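Local coordinates for thymidylate synthase thyX (Helicobacter pylori, PDB 3AH5), which catalyses the reductive methylation of dUMP to dTMP, with 5,10-methylenetetrahydrofolate as methyl donor and NAD(P)H and FADH2 as reductants, working as a homotetramer, at residues K34-I39 / H198-E203; L55-E60 / A193-H198; E96-L101 / L127-L132. All coordinates share one frame; numbering follows the deposited sequence.

Contact 1 of 3, residues K34-I39 / H198-E203; sequences KDKELI and HQYLFE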
loop_
_atom_site.group_PDB
_atom_site.type_symbol
_atom_site.label_atom_id
_atom_site.label_comp_id
_atom_site.label_asym_id
_atom_site.label_seq_id
_atom_site.Cartn_x
_atom_site.Cartn_y
_atom_site.Cartn_z
ATOM N N LYS A 34 -24.177 0.201 21.720
ATOM C CA LYS A 34 -22.926 -0.281 22.290
ATOM C C LYS A 34 -21.917 -0.629 21.202
ATOM O O LYS A 34 -20.765 -0.202 21.259
ATOM C CB LYS A 34 -23.175 -1.501 23.178
ATOM C CG LYS A 34 -23.784 -1.167 24.525
ATOM C CD LYS A 34 -22.852 -0.271 25.331
ATOM C CE LYS A 34 -23.415 0.024 26.715
ATOM N NZ LYS A 34 -22.489 0.871 27.525
ATOM N N ASP A 35 -22.349 -1.402 20.209
ATOM C CA ASP A 35 -21.468 -1.784 19.112
ATOM C C ASP A 35 -20.994 -0.568 18.330
ATOM O O ASP A 35 -19.815 -0.460 17.992
ATOM C CB ASP A 35 -22.172 -2.760 18.167
ATOM C CG ASP A 35 -22.074 -4.198 18.634
ATOM O OD1 ASP A 35 -21.403 -4.451 19.659
ATOM O OD2 ASP A 35 -22.664 -5.077 17.971
ATOM N N LYS A 36 -21.912 0.346 18.040
ATOM C CA LYS A 36 -21.556 1.548 17.304
ATOM C C LYS A 36 -20.507 2.337 18.077
ATOM O O LYS A 36 -19.525 2.816 17.511
ATOM C CB LYS A 36 -22.784 2.433 17.081
ATOM C CG LYS A 36 -23.851 1.851 16.172
ATOM C CD LYS A 36 -24.572 2.977 15.433
ATOM C CE LYS A 36 -25.877 2.521 14.794
ATOM N NZ LYS A 36 -26.949 2.365 15.814
ATOM N N GLU A 37 -20.723 2.466 19.377
ATOM C CA GLU A 37 -19.817 3.204 20.243
ATOM C C GLU A 37 -18.447 2.533 20.288
ATOM O O GLU A 37 -17.422 3.195 20.453
ATOM C CB GLU A 37 -20.414 3.274 21.648
ATOM C CG GLU A 37 -19.692 4.189 22.618
ATOM C CD GLU A 37 -20.372 4.212 23.977
ATOM O OE1 GLU A 37 -21.588 4.506 24.022
ATOM O OE2 GLU A 37 -19.694 3.938 24.994
ATOM N N LEU A 38 -18.442 1.212 20.141
ATOM C CA LEU A 38 -17.210 0.434 20.169
ATOM C C LEU A 38 -16.304 0.803 18.993
ATOM O O LEU A 38 -15.108 1.050 19.173
ATOM C CB LEU A 38 -17.544 -1.063 20.129
ATOM C CG LEU A 38 -16.407 -2.089 20.168
ATOM C CD1 LEU A 38 -15.618 -1.973 21.465
ATOM C CD2 LEU A 38 -17.007 -3.480 20.040
ATOM N N ILE A 39 -16.883 0.850 17.794
ATOM C CA ILE A 39 -16.137 1.188 16.583
ATOM C C ILE A 39 -15.413 2.530 16.716
ATOM O O ILE A 39 -14.315 2.713 16.191
ATOM C CB ILE A 39 -17.080 1.242 15.357
ATOM C CG1 ILE A 39 -17.670 -0.144 15.102
ATOM C CG2 ILE A 39 -16.331 1.726 14.123
ATOM C CD1 ILE A 39 -18.653 -0.186 13.964
ATOM N N HIS A 198 -22.992 6.707 9.648
ATOM C CA HIS A 198 -21.529 6.597 9.764
ATOM C C HIS A 198 -20.745 7.879 10.050
ATOM O O HIS A 198 -19.602 7.819 10.497
ATOM C CB HIS A 198 -20.926 5.995 8.484
ATOM C CG HIS A 198 -21.430 4.627 8.140
ATOM N ND1 HIS A 198 -20.649 3.695 7.489
ATOM C CD2 HIS A 198 -22.641 4.043 8.317
ATOM C CE1 HIS A 198 -21.356 2.598 7.283
ATOM N NE2 HIS A 198 -22.567 2.784 7.773
ATOM N N GLN A 199 -21.342 9.031 9.783
ATOM C CA GLN A 199 -20.647 10.295 9.967
ATOM C C GLN A 199 -19.941 10.526 11.304
ATOM O O GLN A 199 -18.951 11.259 11.360
ATOM C CB GLN A 199 -21.602 11.454 9.668
ATOM C CG GLN A 199 -22.087 11.475 8.219
ATOM C CD GLN A 199 -22.975 12.669 7.903
ATOM O OE1 GLN A 199 -23.920 12.969 8.636
ATOM N NE2 GLN A 199 -22.683 13.349 6.800
ATOM N N TYR A 200 -20.421 9.899 12.371
ATOM C CA TYR A 200 -19.807 10.088 13.685
ATOM C C TYR A 200 -18.374 9.555 13.738
ATOM O O TYR A 200 -17.604 9.884 14.646
ATOM C CB TYR A 200 -20.653 9.412 14.766
ATOM C CG TYR A 200 -20.490 7.912 14.850
ATOM C CD1 TYR A 200 -19.799 7.328 15.910
ATOM C CD2 TYR A 200 -21.068 7.074 13.898
ATOM C CE1 TYR A 200 -19.693 5.946 16.027
ATOM C CE2 TYR A 200 -20.969 5.689 14.006
ATOM C CZ TYR A 200 -20.283 5.132 15.071
ATOM O OH TYR A 200 -20.199 3.761 15.184
ATOM N N LEU A 201 -18.029 8.729 12.755
ATOM C CA LEU A 201 -16.698 8.140 12.652
ATOM C C LEU A 201 -15.744 9.072 11.914
ATOM O O LEU A 201 -14.543 8.816 11.858
ATOM C CB LEU A 201 -16.782 6.824 11.885
ATOM C CG LEU A 201 -16.656 5.486 12.609
ATOM C CD1 LEU A 201 -17.152 5.588 14.028
ATOM C CD2 LEU A 201 -17.432 4.440 11.820
ATOM N N PHE A 202 -16.278 10.155 11.358
ATOM C CA PHE A 202 -15.460 11.084 10.582
ATOM C C PHE A 202 -15.547 12.543 11.007
ATOM O O PHE A 202 -14.738 13.359 10.580
ATOM C CB PHE A 202 -15.850 10.980 9.101
ATOM C CG PHE A 202 -15.768 9.593 8.552
ATOM C CD1 PHE A 202 -14.547 9.053 8.171
ATOM C CD2 PHE A 202 -16.908 8.809 8.448
ATOM C CE1 PHE A 202 -14.459 7.738 7.690
ATOM C CE2 PHE A 202 -16.839 7.498 7.972
ATOM C CZ PHE A 202 -15.609 6.959 7.592
ATOM N N GLU A 203 -16.527 12.874 11.835
ATOM C CA GLU A 203 -16.713 14.254 12.270
ATOM C C GLU A 203 -15.483 14.969 12.805
ATOM O O GLU A 203 -15.188 16.086 12.390
ATOM C CB GLU A 203 -17.801 14.331 13.331
ATOM C CG GLU A 203 -19.170 13.986 12.833
ATOM C CD GLU A 203 -20.238 14.486 13.769
ATOM O OE1 GLU A 203 -20.348 15.726 13.923
ATOM O OE2 GLU A 203 -20.956 13.643 14.352
#
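The phenol of Y200 reaches across to helix 33-43 and makes the one polar link of this contact: its OH donates to the backbone O of K36, 2.6 Å away. The hydroxyl does not meet that carbonyl head-on. It lies above the carbonyl plane, 36° out of it, with a C=O...O angle of 110°, while the carbonyl oxygen sits at the rim of the ring, near its plane. A chi1 of 78° sets the Y200 ring between its own backbone N and carbonyl carbon, and tyrosine has the length to carry a donor to the helix from there.

The apolar part is formed by I39 and L201, both buried, which cross at about a right angle. I39 CG2 lies against the L201 methyls, 3.7 Å from CD2. Beta-branching suits I39 here, because CG2 can face L201 while the residue also packs on A14 and S15 of helix 12-22. L201 CD1 also lies over one face of the Y200 ring, toward its rim. The side chain of A164, in the FAD-binding site, is about 6 Å from that of L201.

Chemically, the bond joining the two segments depends on K36 through its backbone rather than its charge.

Contact 2 of 3, residues L55-E60 / A193-H198; sequences LYYNFE and ALPGEH. With SO4 (sulfate ion), chain I.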
loop_
_atom_site.group_PDB
_atom_site.type_symbol
_atom_site.label_atom_id
_atom_site.label_comp_id
_atom_site.label_asym_id
_atom_site.label_seq_id
_atom_site.Cartn_x
_atom_site.Cartn_y
_atom_site.Cartn_z
ATOM N N LEU A 55 -14.526 -1.114 6.600
ATOM C CA LEU A 55 -15.582 -0.257 6.076
ATOM C C LEU A 55 -15.127 0.380 4.764
ATOM O O LEU A 55 -14.106 1.066 4.721
ATOM C CB LEU A 55 -15.941 0.822 7.101
ATOM C CG LEU A 55 -16.575 0.287 8.388
ATOM C CD1 LEU A 55 -16.720 1.399 9.412
ATOM C CD2 LEU A 55 -17.918 -0.337 8.061
ATOM N N TYR A 56 -15.894 0.147 3.699
ATOM C CA TYR A 56 -15.578 0.670 2.373
ATOM C C TYR A 56 -16.691 1.613 1.905
ATOM O O TYR A 56 -17.835 1.505 2.351
ATOM C CB TYR A 56 -15.431 -0.499 1.398
ATOM C CG TYR A 56 -14.462 -0.281 0.252
ATOM C CD1 TYR A 56 -13.177 0.216 0.480
ATOM C CD2 TYR A 56 -14.805 -0.646 -1.052
ATOM C CE1 TYR A 56 -12.259 0.337 -0.552
ATOM C CE2 TYR A 56 -13.893 -0.533 -2.093
ATOM C CZ TYR A 56 -12.617 -0.046 -1.835
ATOM O OH TYR A 56 -11.687 -0.002 -2.850
ATOM N N TYR A 57 -16.349 2.532 1.004
ATOM C CA TYR A 57 -17.305 3.501 0.490
ATOM C C TYR A 57 -17.089 3.719 -1.004
ATOM O O TYR A 57 -15.984 4.054 -1.437
ATOM C CB TYR A 57 -17.134 4.827 1.232
ATOM C CG TYR A 57 -17.349 4.720 2.729
ATOM C CD1 TYR A 57 -18.636 4.678 3.269
ATOM C CD2 TYR A 57 -16.258 4.636 3.605
ATOM C CE1 TYR A 57 -18.836 4.552 4.644
ATOM C CE2 TYR A 57 -16.447 4.509 4.980
ATOM C CZ TYR A 57 -17.739 4.467 5.491
ATOM O OH TYR A 57 -17.931 4.335 6.848
ATOM N N ASN A 58 -18.141 3.523 -1.791
ATOM C CA ASN A 58 -18.051 3.711 -3.235
ATOM C C ASN A 58 -18.716 5.033 -3.574
ATOM O O ASN A 58 -19.932 5.190 -3.410
ATOM C CB ASN A 58 -18.757 2.572 -3.966
ATOM C CG ASN A 58 -18.184 1.211 -3.615
ATOM O OD1 ASN A 58 -17.017 0.918 -3.900
ATOM N ND2 ASN A 58 -19.004 0.369 -2.985
ATOM N N PHE A 59 -17.908 5.984 -4.032
ATOM C CA PHE A 59 -18.394 7.312 -4.380
ATOM C C PHE A 59 -18.291 7.549 -5.875
ATOM O O PHE A 59 -17.655 6.788 -6.602
ATOM C CB PHE A 59 -17.536 8.401 -3.723
ATOM C CG PHE A 59 -17.533 8.389 -2.223
ATOM C CD1 PHE A 59 -18.573 8.974 -1.503
ATOM C CD2 PHE A 59 -16.443 7.878 -1.530
ATOM C CE1 PHE A 59 -18.519 9.061 -0.108
ATOM C CE2 PHE A 59 -16.385 7.958 -0.141
ATOM C CZ PHE A 59 -17.426 8.554 0.571
ATOM N N GLU A 60 -18.910 8.641 -6.303
ATOM C CA GLU A 60 -18.862 9.105 -7.682
ATOM C C GLU A 60 -18.565 10.590 -7.520
ATOM O O GLU A 60 -19.148 11.248 -6.661
ATOM C CB GLU A 60 -20.202 8.917 -8.393
ATOM C CG GLU A 60 -20.250 9.609 -9.750
ATOM C CD GLU A 60 -21.459 9.213 -10.580
ATOM O OE1 GLU A 60 -21.569 8.023 -10.963
ATOM O OE2 GLU A 60 -22.301 10.093 -10.850
ATOM N N ALA A 193 -21.775 13.359 1.672
ATOM C CA ALA A 193 -22.345 12.277 0.876
ATOM C C ALA A 193 -22.466 11.010 1.717
ATOM O O ALA A 193 -23.289 10.137 1.437
ATOM C CB ALA A 193 -21.472 12.017 -0.355
ATOM N N LEU A 194 -21.639 10.928 2.751
ATOM C CA LEU A 194 -21.615 9.795 3.664
ATOM C C LEU A 194 -22.987 9.556 4.286
ATOM O O LEU A 194 -23.748 10.493 4.519
ATOM C CB LEU A 194 -20.592 10.070 4.774
ATOM C CG LEU A 194 -19.372 9.168 4.984
ATOM C CD1 LEU A 194 -18.843 8.636 3.667
ATOM C CD2 LEU A 194 -18.299 9.970 5.712
ATOM N N PRO A 195 -23.320 8.289 4.569
ATOM C CA PRO A 195 -24.615 7.967 5.174
ATOM C C PRO A 195 -24.652 8.481 6.610
ATOM O O PRO A 195 -23.706 8.280 7.374
ATOM C CB PRO A 195 -24.651 6.443 5.095
ATOM C CG PRO A 195 -23.216 6.076 5.293
ATOM C CD PRO A 195 -22.505 7.072 4.396
ATOM N N GLY A 196 -25.739 9.153 6.974
ATOM C CA GLY A 196 -25.856 9.700 8.314
ATOM C C GLY A 196 -25.386 8.796 9.442
ATOM O O GLY A 196 -24.731 9.245 10.378
ATOM N N GLU A 197 -25.710 7.513 9.361
ATOM C CA GLU A 197 -25.326 6.586 10.414
ATOM C C GLU A 197 -23.814 6.488 10.678
ATOM O O GLU A 197 -23.406 6.230 11.811
ATOM C CB GLU A 197 -25.884 5.193 10.104
ATOM C CG GLU A 197 -25.797 4.219 11.276
ATOM C CD GLU A 197 -26.116 2.779 10.891
ATOM O OE1 GLU A 197 -26.214 1.929 11.808
ATOM O OE2 GLU A 197 -26.260 2.493 9.679
ATOM N N HIS A 198 -22.992 6.707 9.648
ATOM C CA HIS A 198 -21.529 6.597 9.764
ATOM C C HIS A 198 -20.745 7.879 10.050
ATOM O O HIS A 198 -19.602 7.819 10.497
ATOM C CB HIS A 198 -20.926 5.995 8.484
ATOM C CG HIS A 198 -21.430 4.627 8.140
ATOM N ND1 HIS A 198 -20.649 3.695 7.489
ATOM C CD2 HIS A 198 -22.641 4.043 8.317
ATOM C CE1 HIS A 198 -21.356 2.598 7.283
ATOM N NE2 HIS A 198 -22.567 2.784 7.773
HETATM S S SO4 I . -28.634 8.851 4.796
HETATM O O1 SO4 I . -30.101 8.830 4.645
HETATM O O2 SO4 I . -28.260 9.855 5.813
HETATM O O3 SO4 I . -28.007 9.204 3.505
HETATM O O4 SO4 I . -28.168 7.515 5.215
#
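Unusually for this otherwise apolar contact, two aromatic rings, Y57 and H198, meet at their edges and are joined by a hydrogen bond, Y57 OH to H198 ND1, 2.9 Å long. The ring planes are 74° apart, without stacking, and each polar atom sits in the plane of its partner's ring. Y57 CG stands opposite the carbonyl carbon (chi1 -60°), which carries the ring toward the loop. The bond satisfies a buried phenol and a buried imidazole nitrogen. The H198 ring has P195 CG over one face, and the turn that presents it is closed by H198 N bonding to P195 O.

L194 supplies the apolar core. Its CD1 makes a CH-pi contact over one face of Y57, 4.3 Å from the ring centroid, and the same methyl reaches the edge of F59, 3.4 Å from CZ. A193, the last residue of helix 181-193, brings its CB to that edge at F59 CE1. G196 N donates to O2 of a sulfate, probably a component of the crystallisation solution.

Y57 and F59 lie on strand 56-65, between strands 2-8 and 155-163. On the same side of this sheet packs helix 164-174, whose L167 touches both Y57 and L194.

Contact 3 of 3, residues E96-L101 / L127-L132; sequences ESFLPL and LALENL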
loop_
_atom_site.group_PDB
_atom_site.type_symbol
_atom_site.label_atom_id
_atom_site.label_comp_id
_atom_site.label_asym_id
_atom_site.label_seq_id
_atom_site.Cartn_x
_atom_site.Cartn_y
_atom_site.Cartn_z
ATOM N N GLU A 96 -19.491 24.479 -30.308
ATOM C CA GLU A 96 -19.318 25.830 -30.836
ATOM C C GLU A 96 -18.274 26.641 -30.078
ATOM O O GLU A 96 -18.075 26.462 -28.872
ATOM C CB GLU A 96 -20.653 26.577 -30.806
ATOM C CG GLU A 96 -21.804 25.801 -31.423
ATOM C CD GLU A 96 -21.621 25.557 -32.908
ATOM O OE1 GLU A 96 -20.531 25.096 -33.313
ATOM O OE2 GLU A 96 -22.572 25.819 -33.673
ATOM N N SER A 97 -17.615 27.539 -30.801
ATOM C CA SER A 97 -16.589 28.393 -30.224
ATOM C C SER A 97 -17.092 29.043 -28.941
ATOM O O SER A 97 -18.275 29.333 -28.819
ATOM C CB SER A 97 -16.189 29.474 -31.227
ATOM O OG SER A 97 -15.285 30.394 -30.643
ATOM N N PHE A 98 -16.187 29.264 -27.992
ATOM C CA PHE A 98 -16.531 29.894 -26.718
ATOM C C PHE A 98 -16.161 31.383 -26.753
ATOM O O PHE A 98 -16.181 32.076 -25.733
ATOM C CB PHE A 98 -15.794 29.191 -25.565
ATOM C CG PHE A 98 -16.268 27.785 -25.307
ATOM C CD1 PHE A 98 -17.438 27.551 -24.591
ATOM C CD2 PHE A 98 -15.552 26.692 -25.795
ATOM C CE1 PHE A 98 -17.891 26.258 -24.363
ATOM C CE2 PHE A 98 -15.999 25.387 -25.571
ATOM C CZ PHE A 98 -17.170 25.171 -24.855
ATOM N N LEU A 99 -15.815 31.870 -27.937
ATOM C CA LEU A 99 -15.461 33.272 -28.103
ATOM C C LEU A 99 -16.424 33.927 -29.091
ATOM O O LEU A 99 -16.947 33.265 -29.992
ATOM C CB LEU A 99 -14.015 33.403 -28.601
ATOM C CG LEU A 99 -12.880 33.356 -27.572
ATOM C CD1 LEU A 99 -12.904 34.603 -26.714
ATOM C CD2 LEU A 99 -13.018 32.129 -26.707
ATOM N N PRO A 100 -16.690 35.235 -28.924
ATOM C CA PRO A 100 -16.155 36.123 -27.883
ATOM C C PRO A 100 -16.620 35.728 -26.486
ATOM O O PRO A 100 -17.600 34.996 -26.328
ATOM C CB PRO A 100 -16.690 37.496 -28.284
ATOM C CG PRO A 100 -16.837 37.382 -29.766
ATOM C CD PRO A 100 -17.455 36.012 -29.912
ATOM N N LEU A 101 -15.913 36.238 -25.481
ATOM C CA LEU A 101 -16.220 35.960 -24.083
ATOM C C LEU A 101 -17.466 36.685 -23.586
ATOM O O LEU A 101 -17.375 37.567 -22.739
ATOM C CB LEU A 101 -15.024 36.344 -23.206
ATOM C CG LEU A 101 -14.164 35.236 -22.587
ATOM C CD1 LEU A 101 -13.897 34.123 -23.590
ATOM C CD2 LEU A 101 -12.858 35.846 -22.099
ATOM N N LEU A 127 -10.092 30.835 -22.501
ATOM C CA LEU A 127 -9.263 31.078 -23.667
ATOM C C LEU A 127 -8.485 29.796 -23.936
ATOM O O LEU A 127 -8.279 29.411 -25.087
ATOM C CB LEU A 127 -8.319 32.260 -23.415
ATOM C CG LEU A 127 -8.700 33.599 -24.068
ATOM C CD1 LEU A 127 -10.191 33.876 -23.956
ATOM C CD2 LEU A 127 -7.897 34.708 -23.404
ATOM N N ALA A 128 -8.077 29.119 -22.871
ATOM C CA ALA A 128 -7.339 27.878 -23.035
ATOM C C ALA A 128 -8.289 26.804 -23.558
ATOM O O ALA A 128 -7.894 25.945 -24.345
ATOM C CB ALA A 128 -6.730 27.452 -21.709
ATOM N N LEU A 129 -9.543 26.856 -23.119
ATOM C CA LEU A 129 -10.538 25.885 -23.560
ATOM C C LEU A 129 -10.797 26.059 -25.054
ATOM O O LEU A 129 -10.857 25.082 -25.804
ATOM C CB LEU A 129 -11.846 26.065 -22.790
ATOM C CG LEU A 129 -13.007 25.169 -23.249
ATOM C CD1 LEU A 129 -12.659 23.706 -22.970
ATOM C CD2 LEU A 129 -14.299 25.558 -22.522
ATOM N N GLU A 130 -10.939 27.309 -25.482
ATOM C CA GLU A 130 -11.195 27.611 -26.880
ATOM C C GLU A 130 -10.036 27.124 -27.731
ATOM O O GLU A 130 -10.246 26.407 -28.714
ATOM C CB GLU A 130 -11.406 29.117 -27.075
ATOM C CG GLU A 130 -11.658 29.554 -28.522
ATOM C CD GLU A 130 -12.767 28.764 -29.203
ATOM O OE1 GLU A 130 -13.667 28.255 -28.504
ATOM O OE2 GLU A 130 -12.745 28.661 -30.447
ATOM N N ASN A 131 -8.816 27.500 -27.358
ATOM C CA ASN A 131 -7.652 27.063 -28.122
ATOM C C ASN A 131 -7.581 25.537 -28.174
ATOM O O ASN A 131 -7.170 24.959 -29.182
ATOM C CB ASN A 131 -6.359 27.627 -27.527
ATOM C CG ASN A 131 -6.151 29.086 -27.869
ATOM O OD1 ASN A 131 -6.631 29.564 -28.899
ATOM N ND2 ASN A 131 -5.417 29.798 -27.025
ATOM N N LEU A 132 -7.987 24.884 -27.089
ATOM C CA LEU A 132 -7.977 23.429 -27.051
ATOM C C LEU A 132 -8.965 22.846 -28.054
ATOM O O LEU A 132 -8.597 21.970 -28.834
ATOM C CB LEU A 132 -8.316 22.916 -25.650
ATOM C CG LEU A 132 -8.445 21.397 -25.471
ATOM C CD1 LEU A 132 -7.142 20.704 -25.836
ATOM C CD2 LEU A 132 -8.823 21.094 -24.023
#
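F98 and E130 meet where the loop comes closest to the helix, and the E130 carboxylate turns toward the loop backbone. With chi1 at 179°, E130 extends away from its own N, and a bend at chi2 brings the carboxylate up to the main chain. F98 N donates to E130 OE1 over 2.8 Å in a nearly straight bond (171°), arriving from above the carboxylate plane. S97 OG lies 3.1 Å from E130 OE2, at most a weak bond.

The F98 ring crosses E130 obliquely, its plane 67° from that of the carboxylate, and OE1 lies at the ring edge. Over one ring face sits L129 CD2, 3.6 Å from the centroid, a CH-pi contact; E96 O lies over the opposite face. A flat phenyl suits this slot between helix and loop backbone.

Leucines fill the flank. L99 CD2 lies along the aliphatic part of E130, 3.4 Å from CG, while L127 CD1 meets L101 CD1 at 3.7 Å, their side chains crossing at about a right angle.

Within the loop, L99 N donates to S97 OG at 3.1 Å. This is an ST turn, set against helix 119-138 with a glutamate side chain holding the intervening N-H, that of F98.

Contacts 1 and 2 are neighbours, their centres about 13 Å apart, and they share H198: the chain after helix 181-193 first packs on strand 56-65 and then on helix 33-43. They also touch directly, through F202 against L194 and Y57. Contact 3 stands apart on the opposite side of the chain's centre, its centre about 49 Å from that of contact 1 and about 38 Å from that of contact 2. Along the chain the order is 34-39, 55-60, 96-101, 127-132, 193-198 and 198-203, so contact 3 is enclosed by contact 2, and contact 2 by contact 1. The C-terminal part thus returns to the N-terminal half, while contact 3 ties the 96-101 loop to helix 119-138 in the distant helical part.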